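Cas13d (uncultured Ruminococcus sp, PDB 6IV9) binds a CRISPR RNA and probably uses its two HEPN domains for CRISPR RNA maturation and target RNA cleavage. Local coordinates at residues K643-V657 / K836-Y848. The protein carries 2 engineered substitutions. Residues are numbered along the deposited sequence; the frame is centred on the assembly and turned at random.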
loop_
_atom_site.group_PDB
_atom_site.type_symbol
_atom_site.label_atom_id
_atom_site.label_comp_id
_atom_site.label_asym_id
_atom_site.label_seq_id
_atom_site.Cartn_x
_atom_site.Cartn_y
_atom_site.Cartn_z
ATOM N N LYS A 643 -6.083 -20.781 14.269
ATOM C CA LYS A 643 -7.028 -19.751 14.758
ATOM C C LYS A 643 -7.962 -19.301 13.631
ATOM O O LYS A 643 -9.123 -19.150 13.877
ATOM C CB LYS A 643 -6.276 -18.626 15.462
ATOM C CG LYS A 643 -5.699 -19.039 16.802
ATOM C CD LYS A 643 -4.967 -17.951 17.502
ATOM C CE LYS A 643 -4.008 -18.478 18.538
ATOM N NZ LYS A 643 -4.718 -19.321 19.516
ATOM N N ILE A 644 -7.434 -19.130 12.430
ATOM C CA ILE A 644 -8.274 -18.693 11.284
ATOM C C ILE A 644 -9.346 -19.753 11.020
ATOM O O ILE A 644 -10.488 -19.401 10.814
ATOM C CB ILE A 644 -7.395 -18.457 10.045
ATOM C CG1 ILE A 644 -6.627 -17.148 10.185
ATOM C CG2 ILE A 644 -8.230 -18.486 8.782
ATOM C CD1 ILE A 644 -7.510 -15.989 10.506
ATOM N N ARG A 645 -8.965 -21.021 11.069
ATOM C CA ARG A 645 -9.946 -22.099 10.825
ATOM C C ARG A 645 -11.044 -22.027 11.886
ATOM O O ARG A 645 -12.146 -22.278 11.536
ATOM C CB ARG A 645 -9.292 -23.476 10.796
ATOM C CG ARG A 645 -10.282 -24.612 10.609
ATOM C CD ARG A 645 -11.055 -24.530 9.316
ATOM N NE ARG A 645 -12.108 -25.514 9.181
ATOM C CZ ARG A 645 -13.361 -25.326 9.544
ATOM N NH1 ARG A 645 -13.727 -24.185 10.080
ATOM N NH2 ARG A 645 -14.252 -26.272 9.372
ATOM N N GLU A 646 -10.707 -21.740 13.139
ATOM C CA GLU A 646 -11.724 -21.619 14.217
ATOM C C GLU A 646 -12.633 -20.413 13.971
ATOM O O GLU A 646 -13.821 -20.515 14.175
ATOM C CB GLU A 646 -11.071 -21.551 15.586
ATOM C CG GLU A 646 -10.391 -22.846 15.957
ATOM C CD GLU A 646 -11.285 -24.073 15.909
ATOM O OE1 GLU A 646 -12.288 -24.105 16.639
ATOM O OE2 GLU A 646 -10.969 -24.991 15.139
ATOM N N VAL A 647 -12.053 -19.304 13.528
ATOM C CA VAL A 647 -12.843 -18.074 13.248
ATOM C C VAL A 647 -13.834 -18.363 12.127
ATOM O O VAL A 647 -14.912 -17.845 12.181
ATOM C CB VAL A 647 -11.974 -16.857 12.918
ATOM C CG1 VAL A 647 -12.830 -15.712 12.430
ATOM C CG2 VAL A 647 -11.157 -16.440 14.116
ATOM N N ALA A 648 -13.475 -19.253 11.205
ATOM C CA ALA A 648 -14.314 -19.623 10.042
ATOM C C ALA A 648 -15.588 -20.340 10.483
ATOM O O ALA A 648 -16.467 -20.493 9.679
ATOM C CB ALA A 648 -13.559 -20.475 9.066
ATOM N N LYS A 649 -15.631 -20.800 11.723
ATOM C CA LYS A 649 -16.817 -21.533 12.233
ATOM C C LYS A 649 -17.901 -20.548 12.648
ATOM O O LYS A 649 -19.011 -20.968 12.895
ATOM C CB LYS A 649 -16.421 -22.438 13.395
ATOM C CG LYS A 649 -15.627 -23.653 12.968
ATOM C CD LYS A 649 -15.064 -24.400 14.112
ATOM C CE LYS A 649 -14.091 -25.453 13.647
ATOM N NZ LYS A 649 -13.579 -26.253 14.779
ATOM N N ASN A 650 -17.559 -19.276 12.679
ATOM C CA ASN A 650 -18.518 -18.244 13.110
ATOM C C ASN A 650 -19.317 -17.762 11.903
ATOM O O ASN A 650 -18.838 -16.926 11.187
ATOM C CB ASN A 650 -17.768 -17.103 13.769
ATOM C CG ASN A 650 -18.714 -16.167 14.461
ATOM O OD1 ASN A 650 -19.776 -15.865 13.934
ATOM N ND2 ASN A 650 -18.346 -15.745 15.648
ATOM N N GLU A 651 -20.538 -18.256 11.760
ATOM C CA GLU A 651 -21.376 -17.902 10.592
ATOM C C GLU A 651 -21.662 -16.402 10.539
ATOM O O GLU A 651 -21.798 -15.892 9.462
ATOM C CB GLU A 651 -22.606 -18.798 10.520
ATOM C CG GLU A 651 -22.230 -20.206 10.118
ATOM C CD GLU A 651 -23.375 -21.191 10.183
ATOM O OE1 GLU A 651 -23.881 -21.550 9.144
ATOM O OE2 GLU A 651 -23.742 -21.570 11.284
ATOM N N LYS A 652 -21.785 -15.744 11.677
ATOM C CA LYS A 652 -22.086 -14.295 11.641
ATOM C C LYS A 652 -20.940 -13.526 10.990
ATOM O O LYS A 652 -21.206 -12.637 10.218
ATOM C CB LYS A 652 -22.332 -13.772 13.049
ATOM C CG LYS A 652 -23.716 -14.081 13.582
ATOM C CD LYS A 652 -24.034 -13.319 14.824
ATOM C CE LYS A 652 -23.188 -13.749 15.989
ATOM N NZ LYS A 652 -23.768 -13.271 17.262
ATOM N N VAL A 653 -19.716 -13.847 11.375
ATOM C CA VAL A 653 -18.529 -13.178 10.774
ATOM C C VAL A 653 -18.440 -13.521 9.286
ATOM O O VAL A 653 -18.310 -12.638 8.497
ATOM C CB VAL A 653 -17.253 -13.648 11.488
ATOM C CG1 VAL A 653 -16.022 -13.126 10.792
ATOM C CG2 VAL A 653 -17.253 -13.266 12.951
ATOM N N VAL A 654 -18.544 -14.797 8.942
ATOM C CA VAL A 654 -18.461 -15.219 7.517
ATOM C C VAL A 654 -19.610 -14.596 6.724
ATOM O O VAL A 654 -19.381 -14.122 5.659
ATOM C CB VAL A 654 -18.430 -16.747 7.401
ATOM C CG1 VAL A 654 -18.602 -17.199 5.972
ATOM C CG2 VAL A 654 -17.162 -17.297 8.006
ATOM N N MET A 655 -20.806 -14.571 7.288
ATOM C CA MET A 655 -21.966 -13.957 6.596
ATOM C C MET A 655 -21.701 -12.461 6.407
ATOM O O MET A 655 -22.116 -11.929 5.407
ATOM C CB MET A 655 -23.276 -14.180 7.358
ATOM C CG MET A 655 -23.892 -15.544 7.134
ATOM S SD MET A 655 -24.382 -15.856 5.442
ATOM C CE MET A 655 -25.830 -14.816 5.314
ATOM N N PHE A 656 -21.045 -11.821 7.369
ATOM C CA PHE A 656 -20.747 -10.381 7.205
ATOM C C PHE A 656 -19.846 -10.175 5.984
ATOM O O PHE A 656 -20.118 -9.331 5.183
ATOM C CB PHE A 656 -20.060 -9.819 8.446
ATOM C CG PHE A 656 -19.496 -8.451 8.198
ATOM C CD1 PHE A 656 -20.328 -7.395 7.899
ATOM C CD2 PHE A 656 -18.137 -8.233 8.219
ATOM C CE1 PHE A 656 -19.815 -6.146 7.623
ATOM C CE2 PHE A 656 -17.624 -6.979 7.953
ATOM C CZ PHE A 656 -18.463 -5.949 7.643
ATOM N N VAL A 657 -18.798 -10.977 5.859
ATOM C CA VAL A 657 -17.871 -10.865 4.696
ATOM C C VAL A 657 -18.600 -11.198 3.391
ATOM O O VAL A 657 -18.459 -10.474 2.449
ATOM C CB VAL A 657 -16.626 -11.747 4.883
ATOM C CG1 VAL A 657 -15.729 -11.706 3.669
ATOM C CG2 VAL A 657 -15.856 -11.344 6.115
ATOM N N LYS A 836 -9.429 -14.364 17.220
ATOM C CA LYS A 836 -10.165 -15.622 17.501
ATOM C C LYS A 836 -10.680 -15.608 18.943
ATOM O O LYS A 836 -11.735 -16.124 19.196
ATOM C CB LYS A 836 -9.287 -16.837 17.208
ATOM C CG LYS A 836 -9.893 -18.174 17.582
ATOM C CD LYS A 836 -9.478 -18.604 18.947
ATOM C CE LYS A 836 -10.114 -19.893 19.400
ATOM N NZ LYS A 836 -9.429 -20.421 20.599
ATOM N N GLU A 837 -9.927 -14.992 19.832
ATOM C CA GLU A 837 -10.285 -14.946 21.261
ATOM C C GLU A 837 -11.588 -14.171 21.496
ATOM O O GLU A 837 -12.341 -14.588 22.343
ATOM C CB GLU A 837 -9.084 -14.402 22.022
ATOM C CG GLU A 837 -9.138 -14.644 23.501
ATOM C CD GLU A 837 -8.903 -16.068 23.973
ATOM O OE1 GLU A 837 -9.243 -16.341 25.126
ATOM O OE2 GLU A 837 -8.393 -16.880 23.204
ATOM N N TYR A 838 -11.827 -13.069 20.788
ATOM C CA TYR A 838 -13.010 -12.233 21.119
ATOM C C TYR A 838 -14.022 -12.052 19.992
ATOM O O TYR A 838 -15.122 -11.670 20.281
ATOM C CB TYR A 838 -12.544 -10.846 21.549
ATOM C CG TYR A 838 -11.554 -10.882 22.675
ATOM C CD1 TYR A 838 -11.932 -11.334 23.923
ATOM C CD2 TYR A 838 -10.243 -10.501 22.490
ATOM C CE1 TYR A 838 -11.036 -11.397 24.968
ATOM C CE2 TYR A 838 -9.332 -10.550 23.526
ATOM C CZ TYR A 838 -9.733 -11.001 24.769
ATOM O OH TYR A 838 -8.865 -11.067 25.801
ATOM N N ILE A 839 -13.686 -12.376 18.748
ATOM C CA ILE A 839 -14.642 -12.088 17.641
ATOM C C ILE A 839 -15.953 -12.842 17.853
ATOM O O ILE A 839 -16.962 -12.323 17.463
ATOM C CB ILE A 839 -14.040 -12.327 16.253
ATOM C CG1 ILE A 839 -14.844 -11.611 15.171
ATOM C CG2 ILE A 839 -13.888 -13.805 15.958
ATOM C CD1 ILE A 839 -14.113 -11.497 13.873
ATOM N N GLY A 840 -15.890 -14.010 18.477
ATOM C CA GLY A 840 -17.058 -14.863 18.740
ATOM C C GLY A 840 -18.059 -14.224 19.679
ATOM O O GLY A 840 -19.209 -14.637 19.640
ATOM N N ASP A 841 -17.626 -13.257 20.491
ATOM C CA ASP A 841 -18.501 -12.592 21.492
ATOM C C ASP A 841 -19.302 -11.429 20.903
ATOM O O ASP A 841 -20.099 -10.897 21.622
ATOM C CB ASP A 841 -17.693 -12.129 22.702
ATOM C CG ASP A 841 -17.149 -13.283 23.514
ATOM O OD1 ASP A 841 -17.636 -14.389 23.327
ATOM O OD2 ASP A 841 -16.234 -13.069 24.300
ATOM N N ILE A 842 -19.078 -11.046 19.654
ATOM C CA ILE A 842 -19.802 -9.890 19.060
ATOM C C ILE A 842 -21.225 -10.318 18.702
ATOM O O ILE A 842 -21.376 -11.265 17.953
ATOM C CB ILE A 842 -19.056 -9.344 17.825
ATOM C CG1 ILE A 842 -17.634 -8.907 18.145
ATOM C CG2 ILE A 842 -19.821 -8.218 17.166
ATOM C CD1 ILE A 842 -16.890 -8.435 16.934
ATOM N N ARG A 843 -22.215 -9.619 19.245
ATOM C CA ARG A 843 -23.632 -9.945 18.973
ATOM C C ARG A 843 -23.970 -9.683 17.507
ATOM O O ARG A 843 -24.530 -10.558 16.875
ATOM C CB ARG A 843 -24.527 -9.099 19.883
ATOM C CG ARG A 843 -26.017 -9.240 19.612
ATOM C CD ARG A 843 -26.886 -8.420 20.549
ATOM N NE ARG A 843 -28.283 -8.290 20.142
ATOM C CZ ARG A 843 -28.827 -7.201 19.592
ATOM N NH1 ARG A 843 -28.244 -6.020 19.714
ATOM N NH2 ARG A 843 -29.964 -7.290 18.930
ATOM N N THR A 844 -23.629 -8.506 16.996
ATOM C CA THR A 844 -23.921 -8.182 15.580
ATOM C C THR A 844 -22.642 -7.737 14.856
ATOM O O THR A 844 -22.016 -6.787 15.288
ATOM C CB THR A 844 -25.064 -7.172 15.482
ATOM O OG1 THR A 844 -24.565 -5.911 15.894
ATOM C CG2 THR A 844 -26.207 -7.511 16.404
ATOM N N VAL A 845 -22.315 -8.422 13.773
ATOM C CA VAL A 845 -21.093 -8.090 12.992
ATOM C C VAL A 845 -21.548 -7.208 11.836
ATOM O O VAL A 845 -22.118 -7.735 10.910
ATOM C CB VAL A 845 -20.439 -9.395 12.521
ATOM C CG1 VAL A 845 -19.127 -9.158 11.812
ATOM C CG2 VAL A 845 -20.264 -10.366 13.666
ATOM N N ASP A 846 -21.357 -5.895 11.933
ATOM C CA ASP A 846 -21.849 -5.041 10.822
ATOM C C ASP A 846 -20.782 -4.163 10.164
ATOM O O ASP A 846 -21.128 -3.551 9.183
ATOM C CB ASP A 846 -23.078 -4.240 11.223
ATOM C CG ASP A 846 -22.894 -3.541 12.544
ATOM O OD1 ASP A 846 -21.763 -3.416 12.969
ATOM O OD2 ASP A 846 -23.903 -3.170 13.135
ATOM N N SER A 847 -19.584 -4.083 10.725
ATOM C CA SER A 847 -18.510 -3.317 10.056
ATOM C C SER A 847 -17.131 -3.755 10.545
ATOM O O SER A 847 -17.015 -4.206 11.654
ATOM C CB SER A 847 -18.696 -1.855 10.246
ATOM O OG SER A 847 -18.364 -1.474 11.555
ATOM N N TYR A 848 -16.114 -3.518 9.725
ATOM C CA TYR A 848 -14.727 -3.818 10.142
ATOM C C TYR A 848 -14.378 -2.909 11.318
ATOM O O TYR A 848 -13.719 -3.320 12.233
ATOM C CB TYR A 848 -13.786 -3.708 8.950
ATOM C CG TYR A 848 -13.960 -4.837 7.976
ATOM C CD1 TYR A 848 -13.742 -6.140 8.365
ATOM C CD2 TYR A 848 -14.369 -4.607 6.684
ATOM C CE1 TYR A 848 -13.906 -7.190 7.490
ATOM C CE2 TYR A 848 -14.528 -5.644 5.789
ATOM C CZ TYR A 848 -14.291 -6.940 6.191
ATOM O OH TYR A 848 -14.450 -7.952 5.311
HETATM O O HOH W 1 -19.646 -12.929 16.472
#
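Phe-656 turns its edge to Tyr-848, setting CE2 over the centre of the tyrosine ring in a T-shaped stack, centroids 5.1 Å apart and planes at 73°. With CG anti to the backbone N (chi1 168°), Phe-656 CB meets Val-845 CG1 at 3.6 Å and the ring runs along the backbone, Phe-656 CZ 3.6 Å from Ser-847 CA. Replacing this ring with the methyl of an alanine would probably deprive a face of Tyr-848 of its aromatic partner and leave a gap along Asp-846 and Ser-847. One turn back, Lys-652 NZ donates to two carbonyls, Arg-843 O at 2.8 Å and, in the carbonyl plane on a lone pair, Ile-842 O at 3.2 Å. Beside it, Val-653 and Ile-839 meet tip to tip, Val-653 CG2 3.7 Å from Ile-839 CD1; on the preceding helix, Val-647 CG2 packs on Lys-836 CB. In fold terms, consecutive helices 641-647 and 651-660, joined by a type I turn from Val-647 to Asn-650, pack against helix 835-838 and its connection into helix 848-861. Asn-650 N-caps helix 651-660, OD1 accepting from Val-653 N at 3.3 Å, while its ND2 donates to a water that bridges to Ile-839 O and Ile-842 O. Ser-847, N-cap of helix 848-861, hydrogen-bonds through OG to Glu-910, and Asp-846 OD1 to Ser-850 OG.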